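Local atomic coordinates of probable M18-family aminopeptidase 1 (Thermotoga maritima, PDB entry 2GLF), a protein that probably acts as a metal-dependent aminopeptidase, removing residues from the N termini of peptides, with zinc as the likely cofactor. Residues 104-112 against 199-207; 127-135 against 152-163. All coordinates share one frame; numbering follows the deposited sequence.

Contact 1. Residues 104-112 against 199-207; sequences PLIEDEQIA and EAVKTNVLK
Glu107 reaches from its strand to the start of helix 200-213, where its OE1 accepts the backbone N-H of Lys202 at 2.8 Å. This bond is nearly straight, 165° at the hydrogen, and meets OE1 almost along the C-O axis; the bond from Val201 N to the same oxygen is bent and weak. With CG opposite the backbone N (chi1 -179°) and the chain extended beyond it, the carboxylate is carried to the first turn, whose N-H groups and helix dipole would be expected to favour its charged form. Its flank lies against Glu199, the N-cap residue, and the two side chains run past each other in opposite directions.

Leu105 points at the same helix and lays CD1 on Leu206 CG, 3.5 Å away, and near Val205 CG1. Lys202 stretches fully extended across Leu105: its CG lies 3.6 Å from Leu105 CD1, and its NZ donates to Leu105 O at 3.0 Å, from above the carbonyl plane. The ammonium also forms a salt bridge with Glu217. Replacing Lys202 with a methionine would probably leave Glu217 without its positive mate and Leu105 O without this donor.

On the neighbouring strand, Ala112 sets CB against Val205 CG2 (3.5 Å) and Val201 CG1. Strands 97-108 and 111-119 are joined here by a type I' turn from Asp108 to Ile111, making a beta-hairpin with a two-residue loop; the contact is that of a helix packed on the face of an antiparallel sheet, with a strand carboxylate accepting backbone N-H groups of the first helical turn.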
ATOM      1  N   PRO A 104      21.575   3.476  36.912  1.00 18.63           N
ATOM      2  CA  PRO A 104      22.054   2.602  35.840  1.00 17.75           C
ATOM      3  C   PRO A 104      22.098   1.105  36.123  1.00 16.67           C
ATOM      4  O   PRO A 104      21.971   0.301  35.202  1.00 16.67           O
ATOM      5  CB  PRO A 104      23.442   3.159  35.554  1.00 13.88           C
ATOM      6  CG  PRO A 104      23.921   3.492  36.928  1.00 13.07           C
ATOM      7  CD  PRO A 104      22.710   4.178  37.545  1.00 14.22           C
ATOM      8  N   LEU A 105      22.271   0.720  37.381  1.00 12.58           N
ATOM      9  CA  LEU A 105      22.366  -0.696  37.691  1.00 12.58           C
ATOM     10  C   LEU A 105      21.042  -1.439  37.859  1.00 12.58           C
ATOM     11  O   LEU A 105      20.247  -1.138  38.759  1.00 12.58           O
ATOM     12  CB  LEU A 105      23.211  -0.905  38.944  1.00 20.26           C
ATOM     13  CG  LEU A 105      24.310  -1.972  38.888  1.00 19.50           C
ATOM     14  CD1 LEU A 105      24.661  -2.362  40.321  1.00 19.49           C
ATOM     15  CD2 LEU A 105      23.854  -3.199  38.105  1.00 20.52           C
ATOM     16  N   ILE A 106      20.824  -2.416  36.979  1.00 15.55           N
ATOM     17  CA  ILE A 106      19.636  -3.265  37.007  1.00 15.55           C
ATOM     18  C   ILE A 106      20.124  -4.682  36.741  1.00 15.55           C
ATOM     19  O   ILE A 106      21.260  -4.871  36.300  1.00 15.55           O
ATOM     20  CB  ILE A 106      18.635  -2.909  35.886  1.00 11.87           C
ATOM     21  CG1 ILE A 106      19.175  -3.379  34.529  1.00 11.87           C
ATOM     22  CG2 ILE A 106      18.417  -1.421  35.842  1.00 11.87           C
ATOM     23  CD1 ILE A 106      18.202  -3.193  33.378  1.00 11.87           C
ATOM     24  N   GLU A 107      19.278  -5.670  37.015  1.00 15.55           N
ATOM     25  CA  GLU A 107      19.628  -7.058  36.741  1.00 16.30           C
ATOM     26  C   GLU A 107      18.525  -7.678  35.902  1.00 16.24           C
ATOM     27  O   GLU A 107      17.348  -7.451  36.161  1.00 16.89           O
ATOM     28  CB  GLU A 107      19.792  -7.878  38.020  1.00 28.94           C
ATOM     29  CG  GLU A 107      20.193  -9.324  37.702  1.00 30.86           C
ATOM     30  CD  GLU A 107      20.430 -10.192  38.924  1.00 31.53           C
ATOM     31  OE1 GLU A 107      21.219  -9.781  39.801  1.00 35.30           O
ATOM     32  OE2 GLU A 107      19.839 -11.296  38.994  1.00 35.36           O
ATOM     33  N   ASP A 108      18.904  -8.451  34.892  1.00 28.43           N
ATOM     34  CA  ASP A 108      17.926  -9.105  34.026  1.00 28.57           C
ATOM     35  C   ASP A 108      18.483 -10.424  33.513  1.00 27.93           C
ATOM     36  O   ASP A 108      19.610 -10.482  33.023  1.00 28.08           O
ATOM     37  CB  ASP A 108      17.568  -8.210  32.843  1.00 43.30           C
ATOM     38  CG  ASP A 108      16.188  -8.507  32.294  1.00 46.94           C
ATOM     39  OD1 ASP A 108      15.897  -8.102  31.148  1.00 50.39           O
ATOM     40  OD2 ASP A 108      15.390  -9.138  33.019  1.00 51.39           O
ATOM     41  N   GLU A 109      17.680 -11.476  33.617  1.00 12.11           N
ATOM     42  CA  GLU A 109      18.095 -12.809  33.194  1.00 11.17           C
ATOM     43  C   GLU A 109      19.465 -13.157  33.770  1.00 10.72           C
ATOM     44  O   GLU A 109      20.335 -13.692  33.076  1.00  9.85           O
ATOM     45  CB  GLU A 109      18.113 -12.920  31.671  1.00 21.18           C
ATOM     46  CG  GLU A 109      16.721 -12.913  31.037  1.00 22.66           C
ATOM     47  CD  GLU A 109      15.734 -13.885  31.704  1.00 25.86           C
ATOM     48  OE1 GLU A 109      16.113 -15.052  31.991  1.00 25.87           O
ATOM     49  OE2 GLU A 109      14.566 -13.478  31.928  1.00 25.78           O
ATOM     50  N   GLN A 110      19.633 -12.829  35.052  1.00  9.38           N
ATOM     51  CA  GLN A 110      20.851 -13.097  35.798  1.00  9.33           C
ATOM     52  C   GLN A 110      22.091 -12.356  35.297  1.00  9.33           C
ATOM     53  O   GLN A 110      23.221 -12.823  35.469  1.00  9.33           O
ATOM     54  CB  GLN A 110      21.108 -14.606  35.827  1.00 13.71           C
ATOM     55  CG  GLN A 110      20.173 -15.386  36.762  1.00 15.62           C
ATOM     56  CD  GLN A 110      18.701 -15.306  36.360  1.00 18.19           C
ATOM     57  OE1 GLN A 110      18.298 -15.845  35.323  1.00 18.35           O
ATOM     58  NE2 GLN A 110      17.893 -14.629  37.183  1.00 14.19           N
ATOM     59  N   ILE A 111      21.879 -11.186  34.702  1.00 12.41           N
ATOM     60  CA  ILE A 111      22.982 -10.382  34.188  1.00 12.20           C
ATOM     61  C   ILE A 111      22.911  -8.939  34.686  1.00 12.58           C
ATOM     62  O   ILE A 111      21.920  -8.247  34.466  1.00 11.80           O
ATOM     63  CB  ILE A 111      22.978 -10.373  32.650  1.00  8.70           C
ATOM     64  CG1 ILE A 111      23.245 -11.783  32.133  1.00  8.70           C
ATOM     65  CG2 ILE A 111      24.012  -9.401  32.124  1.00  8.70           C
ATOM     66  CD1 ILE A 111      23.210 -11.899  30.620  1.00  8.70           C
ATOM     67  N   ALA A 112      23.962  -8.494  35.365  1.00 18.32           N
ATOM     68  CA  ALA A 112      24.016  -7.127  35.867  1.00 18.46           C
ATOM     69  C   ALA A 112      24.173  -6.214  34.653  1.00 18.83           C
ATOM     70  O   ALA A 112      24.979  -6.489  33.764  1.00 18.42           O
ATOM     71  CB  ALA A 112      25.194  -6.962  36.817  1.00 19.38           C
ATOM     72  N   GLU A 199      18.373 -10.947  43.170  1.00 30.44           N
ATOM     73  CA  GLU A 199      19.306 -10.267  42.275  1.00 26.52           C
ATOM     74  C   GLU A 199      20.744 -10.423  42.762  1.00 24.25           C
ATOM     75  O   GLU A 199      21.435  -9.444  43.028  1.00 23.75           O
ATOM     76  CB  GLU A 199      18.933  -8.788  42.150  1.00 27.00           C
ATOM     77  CG  GLU A 199      17.584  -8.576  41.477  1.00 26.62           C
ATOM     78  CD  GLU A 199      17.235  -7.114  41.243  1.00 25.88           C
ATOM     79  OE1 GLU A 199      16.148  -6.856  40.696  1.00 27.40           O
ATOM     80  OE2 GLU A 199      18.032  -6.223  41.600  1.00 24.99           O
ATOM     81  N   ALA A 200      21.187 -11.672  42.863  1.00 30.46           N
ATOM     82  CA  ALA A 200      22.530 -11.988  43.331  1.00 28.90           C
ATOM     83  C   ALA A 200      23.666 -11.415  42.480  1.00 28.10           C
ATOM     84  O   ALA A 200      24.758 -11.166  42.989  1.00 28.52           O
ATOM     85  CB  ALA A 200      22.688 -13.500  43.450  1.00  8.91           C
ATOM     86  N   VAL A 201      23.426 -11.208  41.189  1.00 17.38           N
ATOM     87  CA  VAL A 201      24.480 -10.683  40.339  1.00 16.23           C
ATOM     88  C   VAL A 201      24.649  -9.183  40.532  1.00 16.19           C
ATOM     89  O   VAL A 201      25.774  -8.688  40.661  1.00 16.52           O
ATOM     90  CB  VAL A 201      24.215 -10.971  38.845  1.00 17.72           C
ATOM     91  CG1 VAL A 201      25.362 -10.424  38.012  1.00 15.95           C
ATOM     92  CG2 VAL A 201      24.076 -12.473  38.604  1.00 16.40           C
ATOM     93  N   LYS A 202      23.536  -8.452  40.548  1.00 21.51           N
ATOM     94  CA  LYS A 202      23.603  -7.006  40.732  1.00 20.47           C
ATOM     95  C   LYS A 202      24.356  -6.774  42.035  1.00 20.52           C
ATOM     96  O   LYS A 202      25.359  -6.048  42.073  1.00 19.55           O
ATOM     97  CB  LYS A 202      22.198  -6.403  40.827  1.00  5.41           C
ATOM     98  CG  LYS A 202      22.194  -4.893  40.949  1.00  5.28           C
ATOM     99  CD  LYS A 202      20.800  -4.361  41.174  1.00  5.28           C
ATOM    100  CE  LYS A 202      20.815  -2.853  41.358  1.00  5.28           C
ATOM    101  NZ  LYS A 202      19.450  -2.244  41.397  1.00  5.45           N
ATOM    102  N   THR A 203      23.862  -7.421  43.090  1.00 33.65           N
ATOM    103  CA  THR A 203      24.445  -7.345  44.424  1.00 33.64           C
ATOM    104  C   THR A 203      25.956  -7.564  44.377  1.00 33.80           C
ATOM    105  O   THR A 203      26.718  -6.858  45.045  1.00 34.43           O
ATOM    106  CB  THR A 203      23.820  -8.408  45.359  1.00 12.55           C
ATOM    107  OG1 THR A 203      22.415  -8.161  45.489  1.00 12.72           O
ATOM    108  CG2 THR A 203      24.470  -8.370  46.735  1.00 11.83           C
ATOM    109  N   ASN A 204      26.385  -8.544  43.591  1.00 17.96           N
ATOM    110  CA  ASN A 204      27.804  -8.831  43.478  1.00 17.20           C
ATOM    111  C   ASN A 204      28.521  -7.613  42.906  1.00 17.08           C
ATOM    112  O   ASN A 204      29.539  -7.171  43.442  1.00 16.51           O
ATOM    113  CB  ASN A 204      28.045 -10.036  42.580  1.00 13.07           C
ATOM    114  CG  ASN A 204      29.474 -10.514  42.644  1.00 14.75           C
ATOM    115  OD1 ASN A 204      29.941 -10.954  43.693  1.00 17.81           O
ATOM    116  ND2 ASN A 204      30.189 -10.419  41.528  1.00 15.31           N
ATOM    117  N   VAL A 205      27.988  -7.073  41.812  1.00 19.33           N
ATOM    118  CA  VAL A 205      28.574  -5.894  41.193  1.00 18.81           C
ATOM    119  C   VAL A 205      28.633  -4.763  42.222  1.00 18.74           C
ATOM    120  O   VAL A 205      29.663  -4.100  42.372  1.00 18.74           O
ATOM    121  CB  VAL A 205      27.740  -5.442  39.987  1.00  3.96           C
ATOM    122  CG1 VAL A 205      28.155  -4.043  39.537  1.00  3.96           C
ATOM    123  CG2 VAL A 205      27.921  -6.429  38.868  1.00  3.96           C
ATOM    124  N   LEU A 206      27.527  -4.556  42.934  1.00 21.95           N
ATOM    125  CA  LEU A 206      27.463  -3.507  43.948  1.00 21.91           C
ATOM    126  C   LEU A 206      28.520  -3.690  45.021  1.00 23.09           C
ATOM    127  O   LEU A 206      29.060  -2.715  45.538  1.00 23.87           O
ATOM    128  CB  LEU A 206      26.086  -3.474  44.601  1.00  2.16           C
ATOM    129  CG  LEU A 206      25.020  -2.695  43.836  1.00  2.16           C
ATOM    130  CD1 LEU A 206      23.709  -2.791  44.579  1.00  2.16           C
ATOM    131  CD2 LEU A 206      25.450  -1.240  43.682  1.00  2.16           C
ATOM    132  N   LYS A 207      28.801  -4.946  45.355  1.00 25.36           N
ATOM    133  CA  LYS A 207      29.801  -5.268  46.361  1.00 25.94           C
ATOM    134  C   LYS A 207      31.187  -4.934  45.824  1.00 26.71           C
ATOM    135  O   LYS A 207      32.007  -4.332  46.517  1.00 28.15           O
ATOM    136  CB  LYS A 207      29.706  -6.745  46.724  1.00 17.80           C
ATOM    137  CG  LYS A 207      30.742  -7.220  47.717  1.00 19.47           C
ATOM    138  CD  LYS A 207      30.190  -8.377  48.529  1.00 24.41           C
ATOM    139  CE  LYS A 207      31.297  -9.247  49.060  1.00 26.33           C
ATOM    140  NZ  LYS A 207      32.029  -9.867  47.930  1.00 29.46           N
TER

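Contact 2. Residues 127-135 against 152-163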
ATOM      1  N   TRP A 127      27.581   1.506  18.251  1.00  7.42           N
ATOM      2  CA  TRP A 127      27.890   1.126  19.624  1.00  7.55           C
ATOM      3  C   TRP A 127      27.612  -0.305  20.062  1.00  7.94           C
ATOM      4  O   TRP A 127      27.729  -0.626  21.246  1.00  7.41           O
ATOM      5  CB  TRP A 127      27.199   2.114  20.574  1.00 14.37           C
ATOM      6  CG  TRP A 127      27.595   3.524  20.268  1.00 14.37           C
ATOM      7  CD1 TRP A 127      27.230   4.265  19.167  1.00 14.37           C
ATOM      8  CD2 TRP A 127      28.558   4.314  20.975  1.00 14.37           C
ATOM      9  NE1 TRP A 127      27.919   5.454  19.144  1.00 14.37           N
ATOM     10  CE2 TRP A 127      28.740   5.509  20.243  1.00 14.37           C
ATOM     11  CE3 TRP A 127      29.292   4.126  22.153  1.00 14.74           C
ATOM     12  CZ2 TRP A 127      29.628   6.509  20.656  1.00 14.37           C
ATOM     13  CZ3 TRP A 127      30.173   5.121  22.559  1.00 14.37           C
ATOM     14  CH2 TRP A 127      30.332   6.295  21.813  1.00 14.37           C
ATOM     15  N   LEU A 128      27.261  -1.172  19.122  1.00 19.31           N
ATOM     16  CA  LEU A 128      27.004  -2.564  19.466  1.00 20.76           C
ATOM     17  C   LEU A 128      28.227  -3.437  19.156  1.00 21.32           C
ATOM     18  O   LEU A 128      28.887  -3.256  18.126  1.00 22.44           O
ATOM     19  CB  LEU A 128      25.774  -3.063  18.713  1.00 17.64           C
ATOM     20  CG  LEU A 128      24.478  -2.360  19.135  1.00 20.29           C
ATOM     21  CD1 LEU A 128      23.382  -2.639  18.132  1.00 20.05           C
ATOM     22  CD2 LEU A 128      24.070  -2.828  20.525  1.00 23.24           C
ATOM     23  N   SER A 129      28.522  -4.372  20.063  1.00 12.93           N
ATOM     24  CA  SER A 129      29.661  -5.288  19.940  1.00 12.79           C
ATOM     25  C   SER A 129      30.969  -4.552  19.662  1.00 13.82           C
ATOM     26  O   SER A 129      31.665  -4.817  18.677  1.00 14.29           O
ATOM     27  CB  SER A 129      29.402  -6.335  18.850  1.00 16.82           C
ATOM     28  OG  SER A 129      28.360  -7.223  19.231  1.00 14.71           O
ATOM     29  N   ILE A 130      31.295  -3.634  20.562  1.00 23.58           N
ATOM     30  CA  ILE A 130      32.497  -2.824  20.468  1.00 23.35           C
ATOM     31  C   ILE A 130      32.981  -2.582  21.895  1.00 23.73           C
ATOM     32  O   ILE A 130      32.182  -2.263  22.773  1.00 24.06           O
ATOM     33  CB  ILE A 130      32.157  -1.495  19.724  1.00 17.94           C
ATOM     34  CG1 ILE A 130      32.533  -1.648  18.252  1.00 20.41           C
ATOM     35  CG2 ILE A 130      32.830  -0.295  20.361  1.00 15.21           C
ATOM     36  CD1 ILE A 130      32.031  -0.519  17.359  1.00 25.64           C
ATOM     37  N   PRO A 131      34.289  -2.766  22.159  1.00 13.26           N
ATOM     38  CA  PRO A 131      34.801  -2.545  23.519  1.00 12.63           C
ATOM     39  C   PRO A 131      34.602  -1.103  23.986  1.00 12.78           C
ATOM     40  O   PRO A 131      34.893  -0.159  23.250  1.00 12.75           O
ATOM     41  CB  PRO A 131      36.280  -2.937  23.408  1.00  9.96           C
ATOM     42  CG  PRO A 131      36.608  -2.640  21.989  1.00  9.96           C
ATOM     43  CD  PRO A 131      35.383  -3.142  21.245  1.00  9.96           C
ATOM     44  N   LEU A 132      34.098  -0.942  25.207  1.00  9.56           N
ATOM     45  CA  LEU A 132      33.853   0.382  25.767  1.00  9.56           C
ATOM     46  C   LEU A 132      34.646   0.644  27.040  1.00  9.56           C
ATOM     47  O   LEU A 132      35.071  -0.281  27.722  1.00  9.56           O
ATOM     48  CB  LEU A 132      32.363   0.576  26.105  1.00  6.14           C
ATOM     49  CG  LEU A 132      31.195   0.571  25.111  1.00  6.14           C
ATOM     50  CD1 LEU A 132      31.607   1.183  23.779  1.00  6.14           C
ATOM     51  CD2 LEU A 132      30.717  -0.840  24.936  1.00  6.14           C
ATOM     52  N   GLU A 133      34.815   1.928  27.350  1.00 11.32           N
ATOM     53  CA  GLU A 133      35.502   2.394  28.552  1.00 12.46           C
ATOM     54  C   GLU A 133      34.527   3.252  29.367  1.00 13.06           C
ATOM     55  O   GLU A 133      33.739   4.013  28.802  1.00 12.97           O
ATOM     56  CB  GLU A 133      36.701   3.267  28.189  1.00 30.56           C
ATOM     57  CG  GLU A 133      37.848   2.558  27.520  1.00 35.17           C
ATOM     58  CD  GLU A 133      38.996   3.507  27.214  1.00 40.85           C
ATOM     59  OE1 GLU A 133      39.430   4.228  28.136  1.00 42.57           O
ATOM     60  OE2 GLU A 133      39.466   3.531  26.057  1.00 43.88           O
ATOM     61  N   ILE A 134      34.571   3.128  30.687  1.00 10.71           N
ATOM     62  CA  ILE A 134      33.714   3.941  31.551  1.00 11.66           C
ATOM     63  C   ILE A 134      34.557   5.114  32.056  1.00 10.97           C
ATOM     64  O   ILE A 134      35.713   4.935  32.411  1.00 10.43           O
ATOM     65  CB  ILE A 134      33.210   3.144  32.767  1.00 25.34           C
ATOM     66  CG1 ILE A 134      32.061   2.236  32.362  1.00 25.91           C
ATOM     67  CG2 ILE A 134      32.735   4.077  33.846  1.00 26.85           C
ATOM     68  CD1 ILE A 134      31.580   1.370  33.508  1.00 31.34           C
ATOM     69  N   HIS A 135      33.979   6.309  32.084  1.00 28.63           N
ATOM     70  CA  HIS A 135      34.696   7.496  32.552  1.00 28.61           C
ATOM     71  C   HIS A 135      33.756   8.501  33.207  1.00 28.85           C
ATOM     72  O   HIS A 135      32.662   8.755  32.706  1.00 28.80           O
ATOM     73  CB  HIS A 135      35.409   8.183  31.387  1.00 13.78           C
ATOM     74  CG  HIS A 135      36.656   7.487  30.942  1.00 13.43           C
ATOM     75  ND1 HIS A 135      37.759   7.350  31.755  1.00 13.43           N
ATOM     76  CD2 HIS A 135      36.986   6.914  29.762  1.00 13.76           C
ATOM     77  CE1 HIS A 135      38.717   6.723  31.097  1.00 13.43           C
ATOM     78  NE2 HIS A 135      38.273   6.446  29.884  1.00 14.07           N
ATOM     79  N   ASP A 152      40.362   1.992  30.831  1.00 22.22           N
ATOM     80  CA  ASP A 152      41.441   2.925  30.531  1.00 22.89           C
ATOM     81  C   ASP A 152      42.779   2.226  30.256  1.00 23.03           C
ATOM     82  O   ASP A 152      43.348   2.333  29.169  1.00 21.86           O
ATOM     83  CB  ASP A 152      41.593   3.866  31.724  1.00 47.26           C
ATOM     84  CG  ASP A 152      41.953   5.264  31.321  1.00 50.48           C
ATOM     85  OD1 ASP A 152      42.091   6.116  32.224  1.00 55.88           O
ATOM     86  OD2 ASP A 152      42.092   5.516  30.106  1.00 56.00           O
ATOM     87  N   LYS A 153      43.265   1.512  31.267  1.00 20.50           N
ATOM     88  CA  LYS A 153      44.535   0.805  31.205  1.00 22.18           C
ATOM     89  C   LYS A 153      44.336  -0.644  30.795  1.00 22.61           C
ATOM     90  O   LYS A 153      43.246  -1.187  30.917  1.00 23.04           O
ATOM     91  CB  LYS A 153      45.204   0.876  32.575  1.00 34.70           C
ATOM     92  CG  LYS A 153      45.338   2.294  33.110  1.00 36.93           C
ATOM     93  CD  LYS A 153      45.146   2.355  34.620  1.00 37.09           C
ATOM     94  CE  LYS A 153      43.737   1.912  35.041  1.00 39.90           C
ATOM     95  NZ  LYS A 153      42.634   2.731  34.439  1.00 38.52           N
ATOM     96  N   PRO A 154      45.398  -1.298  30.311  1.00 43.69           N
ATOM     97  CA  PRO A 154      45.305  -2.696  29.886  1.00 44.23           C
ATOM     98  C   PRO A 154      45.053  -3.732  30.989  1.00 44.81           C
ATOM     99  O   PRO A 154      44.598  -4.835  30.704  1.00 46.29           O
ATOM    100  CB  PRO A 154      46.625  -2.914  29.158  1.00 21.81           C
ATOM    101  CG  PRO A 154      47.556  -2.012  29.888  1.00 20.03           C
ATOM    102  CD  PRO A 154      46.742  -0.759  30.054  1.00 20.74           C
ATOM    103  N   GLU A 155      45.339  -3.394  32.240  1.00 45.61           N
ATOM    104  CA  GLU A 155      45.107  -4.344  33.325  1.00 45.87           C
ATOM    105  C   GLU A 155      43.620  -4.488  33.632  1.00 45.91           C
ATOM    106  O   GLU A 155      43.134  -5.600  33.846  1.00 46.95           O
ATOM    107  CB  GLU A 155      45.835  -3.922  34.604  1.00 35.40           C
ATOM    108  CG  GLU A 155      45.401  -2.577  35.159  1.00 36.69           C
ATOM    109  CD  GLU A 155      46.290  -1.443  34.692  1.00 42.47           C
ATOM    110  OE1 GLU A 155      46.683  -1.435  33.504  1.00 43.46           O
ATOM    111  OE2 GLU A 155      46.589  -0.555  35.516  1.00 43.39           O
ATOM    112  N   ASP A 156      42.900  -3.369  33.664  1.00 20.52           N
ATOM    113  CA  ASP A 156      41.470  -3.411  33.951  1.00 19.03           C
ATOM    114  C   ASP A 156      40.650  -3.856  32.738  1.00 17.07           C
ATOM    115  O   ASP A 156      41.140  -3.846  31.612  1.00 16.80           O
ATOM    116  CB  ASP A 156      40.985  -2.051  34.490  1.00 48.78           C
ATOM    117  CG  ASP A 156      41.466  -0.877  33.665  1.00 51.55           C
ATOM    118  OD1 ASP A 156      42.663  -0.839  33.328  1.00 54.00           O
ATOM    119  OD2 ASP A 156      40.653   0.021  33.372  1.00 56.60           O
ATOM    120  N   PRO A 157      39.393  -4.270  32.960  1.00 28.13           N
ATOM    121  CA  PRO A 157      38.525  -4.725  31.872  1.00 26.57           C
ATOM    122  C   PRO A 157      37.885  -3.615  31.045  1.00 25.21           C
ATOM    123  O   PRO A 157      38.145  -2.434  31.254  1.00 26.15           O
ATOM    124  CB  PRO A 157      37.475  -5.546  32.612  1.00 16.79           C
ATOM    125  CG  PRO A 157      37.274  -4.731  33.848  1.00 16.20           C
ATOM    126  CD  PRO A 157      38.705  -4.409  34.259  1.00 17.43           C
ATOM    127  N   VAL A 158      37.057  -4.022  30.092  1.00  7.72           N
ATOM    128  CA  VAL A 158      36.329  -3.086  29.253  1.00  7.64           C
ATOM    129  C   VAL A 158      34.875  -3.535  29.317  1.00  7.64           C
ATOM    130  O   VAL A 158      34.557  -4.526  29.977  1.00  8.08           O
ATOM    131  CB  VAL A 158      36.808  -3.126  27.780  1.00  4.85           C
ATOM    132  CG1 VAL A 158      38.282  -2.782  27.704  1.00  4.85           C
ATOM    133  CG2 VAL A 158      36.531  -4.488  27.177  1.00  4.85           C
ATOM    134  N   PHE A 159      33.985  -2.817  28.647  1.00 14.05           N
ATOM    135  CA  PHE A 159      32.586  -3.210  28.656  1.00 13.59           C
ATOM    136  C   PHE A 159      32.051  -3.370  27.240  1.00 13.45           C
ATOM    137  O   PHE A 159      32.766  -3.121  26.272  1.00 14.22           O
ATOM    138  CB  PHE A 159      31.769  -2.186  29.437  1.00 17.53           C
ATOM    139  CG  PHE A 159      32.285  -1.958  30.816  1.00 17.53           C
ATOM    140  CD1 PHE A 159      33.387  -1.137  31.029  1.00 17.87           C
ATOM    141  CD2 PHE A 159      31.720  -2.620  31.901  1.00 18.22           C
ATOM    142  CE1 PHE A 159      33.920  -0.982  32.298  1.00 17.53           C
ATOM    143  CE2 PHE A 159      32.251  -2.472  33.182  1.00 18.44           C
ATOM    144  CZ  PHE A 159      33.351  -1.653  33.378  1.00 17.53           C
ATOM    145  N   THR A 160      30.802  -3.807  27.118  1.00 22.56           N
ATOM    146  CA  THR A 160      30.207  -3.989  25.804  1.00 22.68           C
ATOM    147  C   THR A 160      28.700  -4.013  25.857  1.00 23.15           C
ATOM    148  O   THR A 160      28.089  -4.187  26.915  1.00 23.46           O
ATOM    149  CB  THR A 160      30.597  -5.328  25.159  1.00 22.39           C
ATOM    150  OG1 THR A 160      31.867  -5.752  25.653  1.00 23.75           O
ATOM    151  CG2 THR A 160      30.668  -5.183  23.651  1.00 22.58           C
ATOM    152  N   ILE A 161      28.118  -3.835  24.678  1.00  6.79           N
ATOM    153  CA  ILE A 161      26.689  -3.904  24.482  1.00  5.80           C
ATOM    154  C   ILE A 161      26.687  -4.891  23.325  1.00  5.39           C
ATOM    155  O   ILE A 161      26.787  -4.500  22.169  1.00  5.56           O
ATOM    156  CB  ILE A 161      26.101  -2.552  24.039  1.00  9.18           C
ATOM    157  CG1 ILE A 161      26.466  -1.466  25.056  1.00  8.85           C
ATOM    158  CG2 ILE A 161      24.589  -2.659  23.917  1.00  9.64           C
ATOM    159  CD1 ILE A 161      26.060  -0.067  24.639  1.00  8.85           C
ATOM    160  N   PRO A 162      26.626  -6.198  23.636  1.00 11.99           N
ATOM    161  CA  PRO A 162      26.621  -7.273  22.633  1.00 12.14           C
ATOM    162  C   PRO A 162      25.409  -7.250  21.706  1.00 11.48           C
ATOM    163  O   PRO A 162      24.275  -7.338  22.164  1.00 11.46           O
ATOM    164  CB  PRO A 162      26.665  -8.538  23.487  1.00 15.84           C
ATOM    165  CG  PRO A 162      25.907  -8.118  24.732  1.00 15.53           C
ATOM    166  CD  PRO A 162      26.461  -6.743  24.997  1.00 14.49           C
ATOM    167  N   ASP A 163      25.654  -7.132  20.404  1.00 13.41           N
ATOM    168  CA  ASP A 163      24.571  -7.097  19.433  1.00 13.41           C
ATOM    169  C   ASP A 163      24.051  -8.510  19.237  1.00 13.73           C
ATOM    170  O   ASP A 163      24.810  -9.461  19.366  1.00 14.61           O
ATOM    171  CB  ASP A 163      25.070  -6.526  18.105  1.00 21.58           C
ATOM    172  CG  ASP A 163      23.973  -6.431  17.069  1.00 22.38           C
ATOM    173  OD1 ASP A 163      22.793  -6.328  17.461  1.00 22.63           O
ATOM    174  OD2 ASP A 163      24.287  -6.443  15.861  1.00 24.73           O
TER
HETATM  175  O   HOH W   1      29.321  -2.428  22.768  1.00 11.45           O
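The entry into strand 132-139 and the loop following strand 145-150 meet in a short antiparallel pairing, centred on a single beta bridge between Leu132 and Phe159. This is a hydrogen-bonded pair: Leu132 N donates to Phe159 O at 2.8 Å, and Phe159 N to Leu132 O at 2.9 Å.

Ile134 brings CD1 over one face of the Phe159 ring, 3.7 Å from its centroid and 21° off the normal, a CH-pi contact displaced toward the rim. Leu132 turns CD2 onto the loop backbone, 3.3 Å from Thr160 CA. Farther on, Ser129 N donates almost straight to Ile161 O (2.7 Å); rotation of OG to lie beside its own backbone N (chi1 -68°) presents it to Asp163 N, from which it accepts at 3.0 Å. Leu128 CD2 crosses Ile161 CG2 obliquely. A water accepts from Ile130 N and Ile161 N, linking the two segments.

At the other end His135, its ND1 hydrogen-bonded to His149, donates through NE2 to Glu133 OE1, 3.1 Å away, and Asp152 stands at the ring's edge, its carboxylate nearly perpendicular to the ring. Lys31 forms a salt bridge with Glu133 and would probably offset the nearby acids. Asp163 forms a salt bridge with Lys123 and a hydrogen bond with Tyr125, both of a second subunit, placing this bridge between a loop and the start of a sheet strand at a subunit interface.

Overall arrangement
Following the chain from the N terminus, the first of the segments is reached in strand 97-108, which turns into strand 111-119 and so supplies residues 104-112 of contact 1. The chain then passes through residues 127-135 into strand 132-139, returns along strand 145-150, and closes contact 2 with residues 152-163, a short loop. Only after strand 185-189 does helix 200-213 come back to complete contact 1, so the loop of contact 2 falls wholly within the longer one. Both contacts reach the same six-stranded antiparallel sheet: contact 1 adds a helix to it, and contact 2 ties a loop to strand 132-139. Their centres lie about 18 Å apart, the two contacts do not touch, and each meets a second subunit.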